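Local atomic coordinates of triacylglycerol lipase (PDB entry 3O0D), a protein that probably hydrolyses the ester bonds of triacylglycerols, as a secreted, glycosylated yeast lipase of the alpha/beta-hydrolase class. Residues P104-D109 against G128-Y133; L110-S115 against S132-Y137. All coordinates share one frame; numbering follows the deposited sequence.

Contact 1. Residues P104-D109 against G128-Y133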
# COMPACT_ATOMS: atom_id res chain seq x y z
N PRO A 104 -8.44 -0.59 -19.65
CA PRO A 104 -9.90 -0.44 -19.50
C PRO A 104 -10.26 -0.57 -18.00
O PRO A 104 -9.86 -1.54 -17.34
CB PRO A 104 -10.44 -1.67 -20.24
CG PRO A 104 -9.37 -2.72 -20.04
CD PRO A 104 -8.07 -1.92 -20.18
N LEU A 105 -11.01 0.38 -17.46
CA LEU A 105 -11.43 0.25 -16.05
C LEU A 105 -12.53 -0.81 -15.88
O LEU A 105 -13.51 -0.80 -16.63
CB LEU A 105 -11.80 1.62 -15.50
CG LEU A 105 -10.48 2.36 -15.18
CD1 LEU A 105 -10.20 3.46 -16.21
CD2 LEU A 105 -10.55 2.98 -13.77
N THR A 106 -12.35 -1.72 -14.91
CA THR A 106 -13.13 -2.95 -14.69
C THR A 106 -13.83 -2.89 -13.35
O THR A 106 -13.22 -2.32 -12.40
CB THR A 106 -12.15 -4.10 -14.56
OG1 THR A 106 -11.39 -4.25 -15.77
CG2 THR A 106 -12.82 -5.46 -14.14
N ASN A 107 -15.03 -3.49 -13.19
CA ASN A 107 -15.70 -3.44 -11.90
C ASN A 107 -14.99 -4.29 -10.90
O ASN A 107 -14.67 -5.46 -11.18
CB ASN A 107 -17.21 -3.85 -11.97
CG ASN A 107 -18.02 -3.26 -10.80
OD1 ASN A 107 -17.88 -3.68 -9.64
ND2 ASN A 107 -18.84 -2.25 -11.09
N PHE A 108 -14.72 -3.73 -9.70
CA PHE A 108 -14.02 -4.54 -8.67
C PHE A 108 -14.78 -5.81 -8.28
O PHE A 108 -14.17 -6.75 -7.77
CB PHE A 108 -13.66 -3.72 -7.38
CG PHE A 108 -12.69 -4.42 -6.46
CD1 PHE A 108 -11.56 -5.06 -6.94
CD2 PHE A 108 -12.88 -4.42 -5.06
CE1 PHE A 108 -10.67 -5.74 -6.07
CE2 PHE A 108 -12.00 -5.07 -4.23
CZ PHE A 108 -10.91 -5.73 -4.71
N ASP A 109 -16.10 -5.86 -8.54
CA ASP A 109 -16.81 -7.09 -8.21
C ASP A 109 -16.44 -8.29 -9.12
O ASP A 109 -16.78 -9.44 -8.82
CB ASP A 109 -18.35 -6.88 -8.06
CG ASP A 109 -19.03 -6.49 -9.37
OD1 ASP A 109 -18.50 -6.88 -10.44
OD2 ASP A 109 -20.10 -5.80 -9.33
N GLY A 128 -5.14 -3.84 -14.64
CA GLY A 128 -3.89 -4.34 -14.19
C GLY A 128 -3.85 -4.53 -12.64
O GLY A 128 -3.31 -5.48 -12.18
N PHE A 129 -4.36 -3.53 -11.93
CA PHE A 129 -4.32 -3.55 -10.41
C PHE A 129 -5.26 -4.63 -9.93
O PHE A 129 -4.96 -5.29 -8.93
CB PHE A 129 -4.72 -2.20 -9.83
CG PHE A 129 -3.72 -1.09 -10.19
CD1 PHE A 129 -2.38 -1.40 -10.34
CD2 PHE A 129 -4.15 0.20 -10.41
CE1 PHE A 129 -1.50 -0.44 -10.73
CE2 PHE A 129 -3.21 1.20 -10.80
CZ PHE A 129 -1.91 0.83 -10.94
N ILE A 130 -6.36 -4.86 -10.66
CA ILE A 130 -7.20 -6.02 -10.29
C ILE A 130 -6.45 -7.28 -10.46
O ILE A 130 -6.58 -8.21 -9.64
CB ILE A 130 -8.53 -6.11 -11.12
CG1 ILE A 130 -9.31 -4.83 -10.88
CG2 ILE A 130 -9.30 -7.46 -10.79
CD1 ILE A 130 -10.76 -4.88 -11.34
N GLN A 131 -5.64 -7.41 -11.52
CA GLN A 131 -4.81 -8.56 -11.63
C GLN A 131 -3.79 -8.75 -10.46
O GLN A 131 -3.48 -9.87 -10.03
CB GLN A 131 -4.04 -8.57 -12.96
CG GLN A 131 -3.04 -9.72 -13.14
CD GLN A 131 -3.66 -11.11 -13.02
OE1 GLN A 131 -4.86 -11.29 -13.22
NE2 GLN A 131 -2.84 -12.09 -12.67
N SER A 132 -3.20 -7.65 -10.01
CA SER A 132 -2.25 -7.72 -8.91
C SER A 132 -2.96 -8.24 -7.63
O SER A 132 -2.41 -9.07 -6.92
CB SER A 132 -1.70 -6.32 -8.65
OG SER A 132 -1.25 -5.76 -9.88
N TYR A 133 -4.15 -7.70 -7.43
CA TYR A 133 -5.04 -8.12 -6.26
C TYR A 133 -5.38 -9.61 -6.47
O TYR A 133 -5.21 -10.43 -5.61
CB TYR A 133 -6.30 -7.28 -6.14
CG TYR A 133 -7.25 -8.11 -5.31
CD1 TYR A 133 -7.07 -8.20 -3.95
CD2 TYR A 133 -8.37 -8.75 -5.90
CE1 TYR A 133 -7.95 -9.04 -3.14
CE2 TYR A 133 -9.23 -9.55 -5.11
CZ TYR A 133 -9.02 -9.68 -3.77
OH TYR A 133 -9.89 -10.46 -3.00

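Contact 2. Residues L110-S115 against S132-Y137. With NAG (2-acetamido-2-deoxy-beta-D-glucopyranose), chain I; NAG (2-acetamido-2-deoxy-beta-D-glucopyranose), chain H.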
# COMPACT_ATOMS: atom_id res chain seq x y z
N LEU A 110 -15.68 -8.05 -10.17
CA LEU A 110 -15.13 -9.16 -10.92
C LEU A 110 -13.95 -9.82 -10.25
O LEU A 110 -13.53 -10.89 -10.66
CB LEU A 110 -14.83 -8.74 -12.37
CG LEU A 110 -16.11 -8.28 -13.13
CD1 LEU A 110 -15.71 -7.59 -14.43
CD2 LEU A 110 -17.12 -9.44 -13.39
N ALA A 111 -13.40 -9.19 -9.18
CA ALA A 111 -12.18 -9.71 -8.54
C ALA A 111 -12.51 -10.84 -7.58
O ALA A 111 -13.65 -10.93 -7.09
CB ALA A 111 -11.52 -8.58 -7.78
N ALA A 112 -11.52 -11.67 -7.27
CA ALA A 112 -11.71 -12.83 -6.38
C ALA A 112 -12.30 -12.42 -5.01
O ALA A 112 -11.89 -11.39 -4.40
CB ALA A 112 -10.42 -13.56 -6.15
N ASN A 113 -13.25 -13.25 -4.52
CA ASN A 113 -13.86 -13.02 -3.21
C ASN A 113 -14.73 -11.79 -3.03
O ASN A 113 -15.21 -11.52 -1.92
CB ASN A 113 -12.76 -13.07 -2.07
CG ASN A 113 -13.20 -13.92 -0.91
OD1 ASN A 113 -14.00 -14.87 -1.11
ND2 ASN A 113 -12.72 -13.60 0.32
N ILE A 114 -14.94 -11.03 -4.09
CA ILE A 114 -15.83 -9.91 -4.02
C ILE A 114 -17.21 -10.26 -4.59
O ILE A 114 -17.35 -10.45 -5.79
CB ILE A 114 -15.30 -8.71 -4.79
CG1 ILE A 114 -13.83 -8.45 -4.42
CG2 ILE A 114 -16.17 -7.53 -4.59
CD1 ILE A 114 -13.54 -8.15 -2.91
N SER A 115 -18.21 -10.28 -3.74
CA SER A 115 -19.57 -10.64 -4.19
C SER A 115 -20.18 -9.53 -5.05
O SER A 115 -19.87 -8.35 -4.90
CB SER A 115 -20.45 -10.93 -2.96
OG SER A 115 -20.92 -9.73 -2.39
N SER A 132 -3.20 -7.65 -10.01
CA SER A 132 -2.25 -7.72 -8.91
C SER A 132 -2.96 -8.24 -7.63
O SER A 132 -2.41 -9.07 -6.92
CB SER A 132 -1.70 -6.32 -8.65
OG SER A 132 -1.25 -5.76 -9.88
N TYR A 133 -4.15 -7.70 -7.43
CA TYR A 133 -5.04 -8.12 -6.26
C TYR A 133 -5.38 -9.61 -6.47
O TYR A 133 -5.21 -10.43 -5.61
CB TYR A 133 -6.30 -7.28 -6.14
CG TYR A 133 -7.25 -8.11 -5.31
CD1 TYR A 133 -7.07 -8.20 -3.95
CD2 TYR A 133 -8.37 -8.75 -5.90
CE1 TYR A 133 -7.95 -9.04 -3.14
CE2 TYR A 133 -9.23 -9.55 -5.11
CZ TYR A 133 -9.02 -9.68 -3.77
OH TYR A 133 -9.89 -10.46 -3.00
N ASN A 134 -5.80 -9.98 -7.68
CA ASN A 134 -6.14 -11.37 -7.86
C ASN A 134 -5.05 -12.31 -7.69
O ASN A 134 -5.24 -13.42 -7.18
CB ASN A 134 -6.81 -11.55 -9.27
CG ASN A 134 -8.23 -11.92 -9.19
OD1 ASN A 134 -9.05 -11.29 -8.51
ND2 ASN A 134 -8.56 -12.96 -9.99
N ASN A 135 -3.88 -11.93 -8.19
CA ASN A 135 -2.73 -12.73 -8.11
C ASN A 135 -2.29 -12.88 -6.65
O ASN A 135 -1.74 -13.88 -6.26
CB ASN A 135 -1.59 -12.18 -9.03
CG ASN A 135 -0.50 -13.12 -9.20
OD1 ASN A 135 -0.69 -14.34 -9.64
ND2 ASN A 135 0.69 -12.67 -8.95
N THR A 136 -2.52 -11.86 -5.86
CA THR A 136 -2.23 -12.03 -4.40
C THR A 136 -3.23 -13.07 -3.77
O THR A 136 -2.78 -14.03 -3.16
CB THR A 136 -2.38 -10.72 -3.62
OG1 THR A 136 -1.71 -9.66 -4.26
CG2 THR A 136 -1.76 -10.89 -2.16
N TYR A 137 -4.50 -12.90 -4.05
CA TYR A 137 -5.55 -13.77 -3.50
C TYR A 137 -5.29 -15.25 -3.89
O TYR A 137 -5.26 -16.19 -3.06
CB TYR A 137 -6.91 -13.27 -3.92
CG TYR A 137 -8.01 -14.05 -3.24
CD1 TYR A 137 -8.58 -13.62 -2.05
CD2 TYR A 137 -8.40 -15.27 -3.76
CE1 TYR A 137 -9.56 -14.38 -1.39
CE2 TYR A 137 -9.35 -16.05 -3.12
CZ TYR A 137 -9.93 -15.59 -1.94
OH TYR A 137 -10.90 -16.38 -1.34
C1 NAG I . -9.91 -13.50 -10.03
C2 NAG I . -10.55 -13.44 -11.41
C3 NAG I . -11.78 -14.34 -11.39
C4 NAG I . -11.52 -15.74 -10.84
C5 NAG I . -10.81 -15.67 -9.49
C6 NAG I . -10.21 -16.98 -8.98
C7 NAG I . -10.23 -11.38 -12.65
C8 NAG I . -10.70 -10.02 -13.02
N2 NAG I . -10.96 -12.10 -11.78
O3 NAG I . -12.39 -14.41 -12.69
O4 NAG I . -12.82 -16.30 -10.65
O5 NAG I . -9.67 -14.82 -9.60
O6 NAG I . -10.10 -16.84 -7.58
O7 NAG I . -9.20 -11.81 -13.14
C1 NAG H . -13.14 -14.45 1.42
C2 NAG H . -12.20 -14.18 2.62
C3 NAG H . -12.75 -14.93 3.83
C4 NAG H . -14.21 -14.55 4.09
C5 NAG H . -14.97 -14.91 2.84
C6 NAG H . -16.51 -14.80 2.90
C7 NAG H . -9.83 -13.82 2.08
C8 NAG H . -8.46 -14.42 1.92
N2 NAG H . -10.83 -14.65 2.40
O3 NAG H . -11.91 -14.62 4.96
O4 NAG H . -14.72 -15.38 5.14
O5 NAG H . -14.44 -14.08 1.78
O6 NAG H . -16.81 -13.60 3.51
O7 NAG H . -10.02 -12.63 1.89

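Contact 1. Residues P104-D109 against G128-Y133
Thr-106 meets the helical segment 128-133 at Ile-130: its methyl CG2 lies 3.5 Å from Ile-130 CD1, and CB of the threonine is almost as near. OG1 turns back to make a weak bond to Pro-104 O. The isoleucine chain is extended (chi2 -166°), which carries CD1 away from the helix to the strand. At Asn-107 the backbone carbonyl skirts the same methyl, O to Ile-130 CD1 being 4.0 Å. The CA-CB bond of Asn-107 points away from the helix, and its OD1 closes an Asx turn: Asp-109 N donates to Asn-107 OD1 over 3.0 Å, nearly straight and on an in-plane lone pair. The turn marks the change from strand to 3-10 conformation, where Phe-108 reaches for the helix. A chi1 of -167° swings the Phe-108 ring away from its own N and across to the helix, its edge against one face of Tyr-133, a T-shaped pair with centroids 5.4 Å apart and planes at 68°. CZ sits 4.1 Å above the Tyr-133 ring plane, offset toward the rim, CE1 is 3.8 Å from Tyr-133 CD2, and Ile-130 CD1 lies at the phenylalanine's edge. A serine in place of Phe-108 would probably leave this tyrosine face without its aromatic edge and open a gap beside Ile-130. Strand 105-107 pairs antiparallel with strand 124-126, whose Val-125 touches both Phe-108 and Ile-130; helix 127-150 follows directly, and Tyr-133 also packs on Leu-170 and Asn-174 of helix 163-177.

Contact 2. Residues L110-S115 against S132-Y137
Ala-112 and Asn-134 bring their CA atoms within 5.9 Å, where a type II beta turn from Ala-111 to Ile-114 passes the helix. Asn-134 grips the turn through OD1, which accepts from Ala-112 N at 2.8 Å, nearly straight (173°) and on an in-plane lone pair. Tyr-133 OH donates to Ala-112 O at 2.6 Å, approaching from above the carbonyl plane, so both polar backbone atoms of this alanine are tied to the helix. Ala-111 CB touches Tyr-133 CE2 obliquely, and Ala-112 CB lies 3.6 Å from Tyr-137 CD2. In this class 3 lipase of the alpha/beta-hydrolase fold, the loop between strands 105-107 and 124-126 lies on helix 127-150, and both sides carry N-linked glycans. Asn-134 ND2 bears one N-acetylglucosamine, leaving OD1 of the same amide for the turn; the acetamido N2 of that sugar donates to Leu-110 O at 3.1 Å, almost linearly, adding a sugar-mediated link between helix and loop. Asn-113 ND2 carries the other sugar. Tyr-137 brings CE1 to 3.5 Å from Asn-113 CB, which lies obliquely to its ring; the acetamido methyl C8 of the Asn-113 sugar comes equally near Tyr-137 CE1.

Overall arrangement
Contacts 1 and 2 follow one another along helix 127-150 and along the chain from strand 105-107 into its loop, with centres about 8 Å apart. Tyr-133 serves both: its ring takes the Phe-108 edge in contact 1 and also meets Ala-111 in contact 2, where its hydroxyl bonds the loop. The two also pack directly, Phe-108 CE2 lying 3.7 Å from Ile-114 CD1 and Ile-130 CG2 3.9 Å from Ala-111 CB. The Asn-134 sugar touches Ile-130 and is thus common to both, whereas the Asn-113 sugar belongs to contact 2. Each contact centre is about 16 Å from the chain's centre. Neither includes Ser-162, His-289 or Asp-230, whose geometry is consistent with the catalytic triad of an alpha/beta-hydrolase.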